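Nsp9 (Porcine coronavirus HKU15, PDB 5YM6) binds nucleic acid, more tightly as a dimer, and probably serves the coronavirus replication and transcription machinery. Local coordinates at residues N14-F19 / N48-C54; S28-T32 / M97-I102; K37-A41 / I90-R95. All coordinates share one frame; numbering follows the deposited sequence.

Contact 1 (N14-F19 / N48-C54); sequences NTAQDF and NLKTVTC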
loop_
_atom_site.group_PDB
_atom_site.type_symbol
_atom_site.label_atom_id
_atom_site.label_comp_id
_atom_site.label_asym_id
_atom_site.label_seq_id
_atom_site.Cartn_x
_atom_site.Cartn_y
_atom_site.Cartn_z
ATOM N N ASN B 14 -10.166 3.729 -18.229
ATOM C CA ASN B 14 -9.433 3.238 -19.389
ATOM C C ASN B 14 -10.321 2.282 -20.182
ATOM O O ASN B 14 -11.406 1.911 -19.738
ATOM C CB ASN B 14 -8.125 2.527 -18.967
ATOM C CG ASN B 14 -6.983 3.495 -18.630
ATOM O OD1 ASN B 14 -7.068 4.278 -17.697
ATOM N ND2 ASN B 14 -5.887 3.399 -19.382
ATOM N N THR B 15 -9.846 1.878 -21.349
ATOM C CA THR B 15 -10.538 0.881 -22.144
ATOM C C THR B 15 -9.794 -0.435 -22.015
ATOM O O THR B 15 -8.576 -0.485 -22.199
ATOM C CB THR B 15 -10.622 1.308 -23.611
ATOM O OG1 THR B 15 -11.347 2.545 -23.690
ATOM C CG2 THR B 15 -11.332 0.238 -24.447
ATOM N N ALA B 16 -10.523 -1.489 -21.673
ATOM C CA ALA B 16 -9.949 -2.812 -21.550
ATOM C C ALA B 16 -10.520 -3.721 -22.630
ATOM O O ALA B 16 -11.563 -3.430 -23.230
ATOM C CB ALA B 16 -10.223 -3.386 -20.157
ATOM N N GLN B 17 -9.832 -4.830 -22.861
ATOM C CA GLN B 17 -10.185 -5.777 -23.901
ATOM C C GLN B 17 -10.337 -7.141 -23.246
ATOM O O GLN B 17 -9.504 -7.515 -22.409
ATOM C CB GLN B 17 -9.095 -5.806 -24.986
ATOM C CG GLN B 17 -8.865 -4.474 -25.719
ATOM C CD GLN B 17 -8.063 -3.437 -24.924
ATOM O OE1 GLN B 17 -6.997 -3.732 -24.349
ATOM N NE2 GLN B 17 -8.566 -2.208 -24.906
ATOM N N ASP B 18 -11.384 -7.887 -23.589
ATOM C CA ASP B 18 -11.505 -9.228 -23.024
ATOM C C ASP B 18 -10.901 -10.270 -23.963
ATOM O O ASP B 18 -10.321 -9.927 -24.990
ATOM C CB ASP B 18 -12.969 -9.569 -22.680
ATOM C CG ASP B 18 -13.889 -9.600 -23.887
ATOM O OD1 ASP B 18 -13.422 -9.828 -25.021
ATOM O OD2 ASP B 18 -15.102 -9.410 -23.681
ATOM N N PHE B 19 -11.037 -11.542 -23.608
ATOM C CA PHE B 19 -10.395 -12.591 -24.382
ATOM C C PHE B 19 -11.009 -12.713 -25.776
ATOM O O PHE B 19 -10.356 -13.190 -26.706
ATOM C CB PHE B 19 -10.451 -13.906 -23.612
ATOM C CG PHE B 19 -9.442 -13.979 -22.487
ATOM C CD1 PHE B 19 -9.711 -13.403 -21.255
ATOM C CD2 PHE B 19 -8.220 -14.599 -22.673
ATOM C CE1 PHE B 19 -8.783 -13.453 -20.223
ATOM C CE2 PHE B 19 -7.285 -14.654 -21.648
ATOM C CZ PHE B 19 -7.569 -14.080 -20.421
ATOM N N ASN B 48 -13.739 -11.301 -17.275
ATOM C CA ASN B 48 -12.976 -11.888 -18.373
ATOM C C ASN B 48 -12.032 -10.929 -19.088
ATOM O O ASN B 48 -11.716 -11.135 -20.259
ATOM C CB ASN B 48 -13.923 -12.511 -19.410
ATOM C CG ASN B 48 -14.901 -11.505 -20.000
ATOM O OD1 ASN B 48 -15.325 -10.584 -19.326
ATOM N ND2 ASN B 48 -15.256 -11.686 -21.273
ATOM N N LEU B 49 -11.556 -9.898 -18.394
ATOM C CA LEU B 49 -10.657 -8.948 -19.039
ATOM C C LEU B 49 -9.251 -9.538 -19.181
ATOM O O LEU B 49 -8.752 -10.221 -18.284
ATOM C CB LEU B 49 -10.605 -7.626 -18.257
ATOM C CG LEU B 49 -11.976 -6.965 -18.084
ATOM C CD1 LEU B 49 -11.834 -5.612 -17.416
ATOM C CD2 LEU B 49 -12.690 -6.824 -19.438
ATOM N N LYS B 50 -8.612 -9.251 -20.309
ATOM C CA LYS B 50 -7.277 -9.760 -20.571
ATOM C C LYS B 50 -6.224 -8.658 -20.664
ATOM O O LYS B 50 -5.101 -8.823 -20.181
ATOM C CB LYS B 50 -7.279 -10.584 -21.861
ATOM C CG LYS B 50 -5.918 -11.152 -22.232
ATOM C CD LYS B 50 -5.978 -11.921 -23.538
ATOM C CE LYS B 50 -4.588 -12.342 -23.996
ATOM N NZ LYS B 50 -4.662 -13.034 -25.312
ATOM N N THR B 51 -6.565 -7.547 -21.299
ATOM C CA THR B 51 -5.603 -6.466 -21.466
ATOM C C THR B 51 -6.244 -5.120 -21.202
ATOM O O THR B 51 -7.472 -4.992 -21.178
ATOM C CB THR B 51 -4.964 -6.446 -22.889
ATOM O OG1 THR B 51 -5.963 -6.180 -23.886
ATOM C CG2 THR B 51 -4.265 -7.759 -23.197
ATOM N N VAL B 52 -5.403 -4.117 -20.997
ATOM C CA VAL B 52 -5.895 -2.757 -20.843
ATOM C C VAL B 52 -5.004 -1.840 -21.666
ATOM O O VAL B 52 -3.789 -2.037 -21.755
ATOM C CB VAL B 52 -5.945 -2.323 -19.372
ATOM C CG1 VAL B 52 -4.544 -2.364 -18.733
ATOM C CG2 VAL B 52 -6.558 -0.940 -19.243
ATOM N N THR B 53 -5.627 -0.875 -22.321
ATOM C CA THR B 53 -4.874 0.068 -23.128
ATOM C C THR B 53 -4.528 1.290 -22.307
ATOM O O THR B 53 -5.389 1.902 -21.684
ATOM C CB THR B 53 -5.652 0.480 -24.380
ATOM O OG1 THR B 53 -5.792 -0.664 -25.225
ATOM C CG2 THR B 53 -4.902 1.567 -25.131
ATOM N N CYS B 54 -3.250 1.632 -22.325
ATOM C CA CYS B 54 -2.726 2.728 -21.537
ATOM C C CYS B 54 -2.135 3.773 -22.474
ATOM O O CYS B 54 -1.701 3.449 -23.577
ATOM C CB CYS B 54 -1.680 2.199 -20.554
ATOM S SG CYS B 54 -0.838 3.432 -19.586
HETATM O O HOH W 1 -7.640 3.166 -22.610
#

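Contact 2 (S28-T32 / M97-I102); sequences SFYVT and MVIGHI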
loop_
_atom_site.group_PDB
_atom_site.type_symbol
_atom_site.label_atom_id
_atom_site.label_comp_id
_atom_site.label_asym_id
_atom_site.label_seq_id
_atom_site.Cartn_x
_atom_site.Cartn_y
_atom_site.Cartn_z
ATOM N N SER B 28 -9.825 2.943 -13.561
ATOM C CA SER B 28 -8.382 2.732 -13.469
ATOM C C SER B 28 -7.780 3.365 -12.228
ATOM O O SER B 28 -8.187 4.447 -11.811
ATOM C CB SER B 28 -7.700 3.277 -14.719
ATOM O OG SER B 28 -8.089 4.630 -14.930
ATOM N N PHE B 29 -6.778 2.693 -11.661
ATOM C CA PHE B 29 -6.103 3.149 -10.447
ATOM C C PHE B 29 -4.661 3.478 -10.779
ATOM O O PHE B 29 -3.902 2.616 -11.206
ATOM C CB PHE B 29 -6.159 2.083 -9.350
ATOM C CG PHE B 29 -7.550 1.812 -8.845
ATOM C CD1 PHE B 29 -8.446 1.061 -9.599
ATOM C CD2 PHE B 29 -7.970 2.324 -7.636
ATOM C CE1 PHE B 29 -9.724 0.822 -9.139
ATOM C CE2 PHE B 29 -9.256 2.082 -7.177
ATOM C CZ PHE B 29 -10.122 1.341 -7.926
ATOM N N TYR B 30 -4.298 4.739 -10.597
ATOM C CA TYR B 30 -2.940 5.180 -10.850
ATOM C C TYR B 30 -2.237 5.479 -9.531
ATOM O O TYR B 30 -2.844 6.011 -8.618
ATOM C CB TYR B 30 -2.925 6.435 -11.726
ATOM C CG TYR B 30 -3.352 6.213 -13.158
ATOM C CD1 TYR B 30 -4.681 6.331 -13.536
ATOM C CD2 TYR B 30 -2.412 5.912 -14.129
ATOM C CE1 TYR B 30 -5.066 6.134 -14.844
ATOM C CE2 TYR B 30 -2.781 5.719 -15.443
ATOM C CZ TYR B 30 -4.111 5.837 -15.792
ATOM O OH TYR B 30 -4.474 5.640 -17.094
ATOM N N VAL B 31 -0.960 5.130 -9.445
ATOM C CA VAL B 31 -0.143 5.610 -8.341
ATOM C C VAL B 31 0.714 6.747 -8.875
ATOM O O VAL B 31 1.364 6.605 -9.908
ATOM C CB VAL B 31 0.736 4.508 -7.730
ATOM C CG1 VAL B 31 1.722 5.119 -6.726
ATOM C CG2 VAL B 31 -0.142 3.469 -7.036
ATOM N N THR B 32 0.703 7.867 -8.165
ATOM C CA THR B 32 1.533 9.005 -8.522
ATOM C C THR B 32 2.674 9.165 -7.530
ATOM O O THR B 32 2.507 8.917 -6.334
ATOM C CB THR B 32 0.737 10.322 -8.548
ATOM O OG1 THR B 32 0.313 10.646 -7.217
ATOM C CG2 THR B 32 -0.475 10.196 -9.441
ATOM N N MET B 97 -0.369 0.071 -2.200
ATOM C CA MET B 97 -1.003 1.387 -2.324
ATOM C C MET B 97 -2.474 1.281 -2.755
ATOM O O MET B 97 -3.362 1.921 -2.181
ATOM C CB MET B 97 -0.242 2.250 -3.335
ATOM C CG MET B 97 1.096 2.790 -2.863
ATOM S SD MET B 97 0.923 4.050 -1.601
ATOM C CE MET B 97 0.065 5.358 -2.481
ATOM N N VAL B 98 -2.724 0.466 -3.770
ATOM C CA VAL B 98 -4.081 0.323 -4.312
ATOM C C VAL B 98 -4.985 -0.475 -3.378
ATOM O O VAL B 98 -6.140 -0.105 -3.160
ATOM C CB VAL B 98 -4.037 -0.317 -5.704
ATOM C CG1 VAL B 98 -5.438 -0.677 -6.198
ATOM C CG2 VAL B 98 -3.371 0.632 -6.665
ATOM N N ILE B 99 -4.463 -1.540 -2.778
ATOM C CA ILE B 99 -5.263 -2.313 -1.824
ATOM C C ILE B 99 -5.681 -1.440 -0.639
ATOM O O ILE B 99 -6.821 -1.522 -0.176
ATOM C CB ILE B 99 -4.503 -3.550 -1.324
ATOM C CG1 ILE B 99 -4.338 -4.552 -2.470
ATOM C CG2 ILE B 99 -5.238 -4.222 -0.171
ATOM C CD1 ILE B 99 -3.521 -5.767 -2.110
ATOM N N GLY B 100 -4.766 -0.599 -0.162
ATOM C CA GLY B 100 -5.079 0.306 0.930
ATOM C C GLY B 100 -6.175 1.286 0.551
ATOM O O GLY B 100 -7.075 1.578 1.346
ATOM N N HIS B 101 -6.101 1.790 -0.674
ATOM C CA HIS B 101 -7.055 2.781 -1.148
ATOM C C HIS B 101 -8.447 2.174 -1.253
ATOM O O HIS B 101 -9.423 2.760 -0.784
ATOM C CB HIS B 101 -6.600 3.348 -2.500
ATOM C CG HIS B 101 -7.459 4.461 -3.014
ATOM N ND1 HIS B 101 -7.193 5.789 -2.743
ATOM C CD2 HIS B 101 -8.564 4.450 -3.792
ATOM C CE1 HIS B 101 -8.107 6.544 -3.334
ATOM N NE2 HIS B 101 -8.951 5.754 -3.971
ATOM N N ILE B 102 -8.530 0.978 -1.832
ATOM C CA ILE B 102 -9.806 0.300 -1.998
ATOM C C ILE B 102 -10.399 -0.063 -0.633
ATOM O O ILE B 102 -11.611 -0.002 -0.439
ATOM C CB ILE B 102 -9.653 -0.949 -2.883
ATOM C CG1 ILE B 102 -9.298 -0.522 -4.314
ATOM C CG2 ILE B 102 -10.923 -1.783 -2.873
ATOM C CD1 ILE B 102 -9.151 -1.657 -5.283
#

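Contact 3 (K37-A41 / I90-R95); sequences KILVA and ISSLNR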
loop_
_atom_site.group_PDB
_atom_site.type_symbol
_atom_site.label_atom_id
_atom_site.label_comp_id
_atom_site.label_asym_id
_atom_site.label_seq_id
_atom_site.Cartn_x
_atom_site.Cartn_y
_atom_site.Cartn_z
ATOM N N LYS B 37 2.968 9.355 -13.087
ATOM C CA LYS B 37 1.934 8.382 -12.737
ATOM C C LYS B 37 2.187 7.028 -13.386
ATOM O O LYS B 37 2.822 6.932 -14.444
ATOM C CB LYS B 37 0.538 8.901 -13.127
ATOM C CG LYS B 37 0.253 8.947 -14.606
ATOM C CD LYS B 37 -1.222 9.295 -14.857
ATOM C CE LYS B 37 -1.642 8.931 -16.275
ATOM N NZ LYS B 37 -1.003 9.811 -17.309
ATOM N N ILE B 38 1.682 5.969 -12.750
ATOM C CA ILE B 38 1.804 4.627 -13.306
ATOM C C ILE B 38 0.465 3.894 -13.138
ATOM O O ILE B 38 -0.151 3.960 -12.082
ATOM C CB ILE B 38 2.958 3.826 -12.638
ATOM C CG1 ILE B 38 2.959 2.370 -13.118
ATOM C CG2 ILE B 38 2.865 3.902 -11.136
ATOM C CD1 ILE B 38 4.266 1.609 -12.809
ATOM N N LEU B 39 -0.002 3.236 -14.191
ATOM C CA LEU B 39 -1.242 2.463 -14.087
ATOM C C LEU B 39 -0.974 1.177 -13.313
ATOM O O LEU B 39 -0.153 0.366 -13.726
ATOM C CB LEU B 39 -1.805 2.148 -15.471
ATOM C CG LEU B 39 -3.050 1.253 -15.463
ATOM C CD1 LEU B 39 -4.148 1.993 -14.754
ATOM C CD2 LEU B 39 -3.451 0.853 -16.874
ATOM N N VAL B 40 -1.666 1.001 -12.196
ATOM C CA VAL B 40 -1.421 -0.148 -11.312
ATOM C C VAL B 40 -2.518 -1.206 -11.347
ATOM O O VAL B 40 -2.234 -2.407 -11.290
ATOM C CB VAL B 40 -1.226 0.335 -9.861
ATOM C CG1 VAL B 40 -1.164 -0.859 -8.896
ATOM C CG2 VAL B 40 0.044 1.177 -9.783
ATOM N N ALA B 41 -3.770 -0.769 -11.441
ATOM C CA ALA B 41 -4.901 -1.703 -11.408
ATOM C C ALA B 41 -6.138 -1.160 -12.100
ATOM O O ALA B 41 -6.276 0.055 -12.291
ATOM C CB ALA B 41 -5.238 -2.064 -9.952
ATOM N N ILE B 90 3.438 -5.319 -11.921
ATOM C CA ILE B 90 3.445 -4.129 -11.096
ATOM C C ILE B 90 4.042 -4.502 -9.719
ATOM O O ILE B 90 3.907 -5.634 -9.261
ATOM C CB ILE B 90 2.026 -3.528 -10.993
ATOM C CG1 ILE B 90 2.094 -2.002 -10.910
ATOM C CG2 ILE B 90 1.220 -4.192 -9.914
ATOM C CD1 ILE B 90 2.317 -1.361 -12.273
ATOM N N SER B 91 4.751 -3.567 -9.102
ATOM C CA SER B 91 5.460 -3.854 -7.848
ATOM C C SER B 91 4.540 -4.168 -6.674
ATOM O O SER B 91 3.381 -3.745 -6.641
ATOM C CB SER B 91 6.359 -2.682 -7.471
ATOM O OG SER B 91 5.611 -1.524 -7.153
ATOM N N SER B 92 5.069 -4.917 -5.710
ATOM C CA SER B 92 4.323 -5.237 -4.503
ATOM C C SER B 92 3.994 -3.947 -3.739
ATOM O O SER B 92 2.956 -3.867 -3.088
ATOM C CB SER B 92 5.108 -6.207 -3.614
ATOM O OG SER B 92 4.901 -7.567 -3.999
ATOM N N LEU B 93 4.871 -2.946 -3.821
ATOM C CA LEU B 93 4.629 -1.677 -3.120
ATOM C C LEU B 93 3.423 -0.959 -3.720
ATOM O O LEU B 93 2.617 -0.352 -3.014
ATOM C CB LEU B 93 5.839 -0.755 -3.193
ATOM C CG LEU B 93 5.823 0.499 -2.314
ATOM C CD1 LEU B 93 6.278 0.156 -0.919
ATOM C CD2 LEU B 93 6.734 1.574 -2.886
ATOM N N ASN B 94 3.314 -1.021 -5.037
ATOM C CA ASN B 94 2.213 -0.344 -5.702
ATOM C C ASN B 94 0.911 -1.093 -5.492
ATOM O O ASN B 94 -0.138 -0.476 -5.420
ATOM C CB ASN B 94 2.499 -0.172 -7.198
ATOM C CG ASN B 94 3.450 0.969 -7.478
ATOM O OD1 ASN B 94 4.300 0.884 -8.370
ATOM N ND2 ASN B 94 3.343 2.036 -6.692
ATOM N N ARG B 95 0.982 -2.419 -5.399
ATOM C CA ARG B 95 -0.195 -3.219 -5.082
ATOM C C ARG B 95 -0.712 -2.811 -3.707
ATOM O O ARG B 95 -1.916 -2.627 -3.516
ATOM C CB ARG B 95 0.116 -4.718 -5.128
ATOM C CG ARG B 95 0.417 -5.238 -6.551
ATOM C CD ARG B 95 1.171 -6.571 -6.551
ATOM N NE ARG B 95 0.351 -7.702 -6.119
ATOM C CZ ARG B 95 -0.301 -8.521 -6.946
ATOM N NH1 ARG B 95 -1.025 -9.517 -6.452
ATOM N NH2 ARG B 95 -0.235 -8.344 -8.266
#

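Contact 1 (N14-F19 / N48-C54)
Q17, F19 and K50 bury the most surface where strand 14-18 pairs antiparallel with strand 49-54. Q17 and T51 form a hydrogen-bonded pair, and their side chains leave the sheet on the same face as that of T53. The Q17 chain is bent at chi2 (77°), folding its amide back across the neighbouring strand. There OE1 takes the T51 hydroxyl OG1 in its carbonyl plane, on a lone pair, at 2.7 Å. The other end of the amide, NE2, makes weak bonds to T53 OG1 at 3.2 Å and to T15 O. A glutamine suits this place because it can accept from T51 and, weakly, donate to T53, the next threonine on that face.

The backbone carbonyl of Q17 receives two amides, K50 N at 2.9 Å and T51 N at 3.1 Å. This is a classic beta bulge: K50, with psi -40°, adds one residue to its strand and shifts the register, so D18 pairs with L49. Its side chain then runs extended across the F19 ring, with CB over the ring centre, 3.7 Å from the centroid, in a CH-pi contact, and CD over the same face. At the edge of the ring, N48 O approaches F19 CD1 to 3.2 Å. D18 has its main partner in K46, and N48 ND2 adds a weak bond to OD2.

At the far end N14 ND2 reaches T53 O at 2.8 Å, and a water bridges T15 N to that same carbonyl. A16 and V52 lie on the opposite, apolar face, and L49 CD1 packs against A16 CB. The chemistry divides the pairing: an amide-hydroxyl network and an aliphatic chain on an aromatic ring serve the more exposed parts, while small and branched hydrocarbons serve the buried side.

Contact 2 (S28-T32 / M97-I102)
V98 O accepts I102 N at 2.9 Å, a regular helical bond that sets V98 and I102 one turn apart, both against F29 of strand 28-32. F29 buries more surface here than any other residue of the strand. Its CB rests 4.1 Å from V98 CG2, while further along its ring CE2 meets I102 CG1 at 3.9 Å and CZ reaches I102 CD1. V98, with CG1 anti to its own backbone N (chi1 171°), brings CG1 to the ring and CG2 to the stem of F29. H101 comes to the ring edge, with its CD2 4.2 Å from F29 CE2; the partly exposed histidine flanks the apolar patch.

Two residues along the strand, V31 projects on the same side and sets CG2 3.9 Å from M97 CB, with V98 CG2 a little further off. The long, flexible methionine touches V31 by CB, and bends at chi2 and chi3 curl the rest of the chain round. Beta-branched and aromatic residues suit the strand face here, since they offer broad, stiff hydrocarbon surface to the helix, whose axis passes 9.5 Å from the strand's at 121°.

The same helix also serves the dimer: M97 packs on G96 and I99 on M97 of the second subunit, and I102 meets its L6. One C-terminal helix laid on a beta-barrel-like core, carrying the GxxxG spacing of G96 and G100, is characteristic of coronavirus nsp9.

Contact 3 (K37-A41 / I90-R95)
The side-chain amide of N94 lies above strand 37-41 with one flat face turned to it: V40 CG2 stands over that face, 4.1 Å from N94 CG, and I38 CG2 lies on the same side, 4.3 Å from N94 OD1. Only methyl groups meet the amide from this strand, and V40 CG2 also touches the N94 stem, CB, at 3.8 Å. The other methyl of V40, CG1, reaches the backbone instead, at 3.6 Å from N94 O. A valine suits the place because one methyl can meet the side chain of N94 while the other meets its backbone.

I90, just before the helix, is the second bridge. Its CD1 meets I38 CD1 tip to tip at 3.6 Å and also comes within 3.3 Å of L39 O, while its CG1 crosses V40 CG2 at 3.9 Å. With chi1 at -146°, some way off staggered, the side chain runs along the strand from V40 toward I38. An isoleucine is long enough to span the two.

S91 occupies the N-cap, where its OG accepts N94 N in a capping bond; the same amide makes a weak second bond to S91 O. On the strand, V40 and A41 both face F29 of the neighbouring strand in a classic beta bulge. The C-terminal helix packed on a barrel-like sheet is the arrangement of the nsp9 fold.

In the fold
Contacts 2 and 3 lie together, their centres about 7 Å apart, while contact 1 sits about 17 to 18 Å from both, on the opposite side of the chain's centre. All three reach one antiparallel sheet, in which strands 49-55, 8-18, 23-33 and 36-44 are successive neighbours. Contact 1 joins the first two, and contacts 2 and 3 set helix 92-105 on the last two. Along the chain contact 1 alternates with each of the others, whereas contact 3 falls between the two segments of contact 2. Both helix contacts also touch the second subunit, so the helix that packs on the sheet also takes part in the contact between subunits.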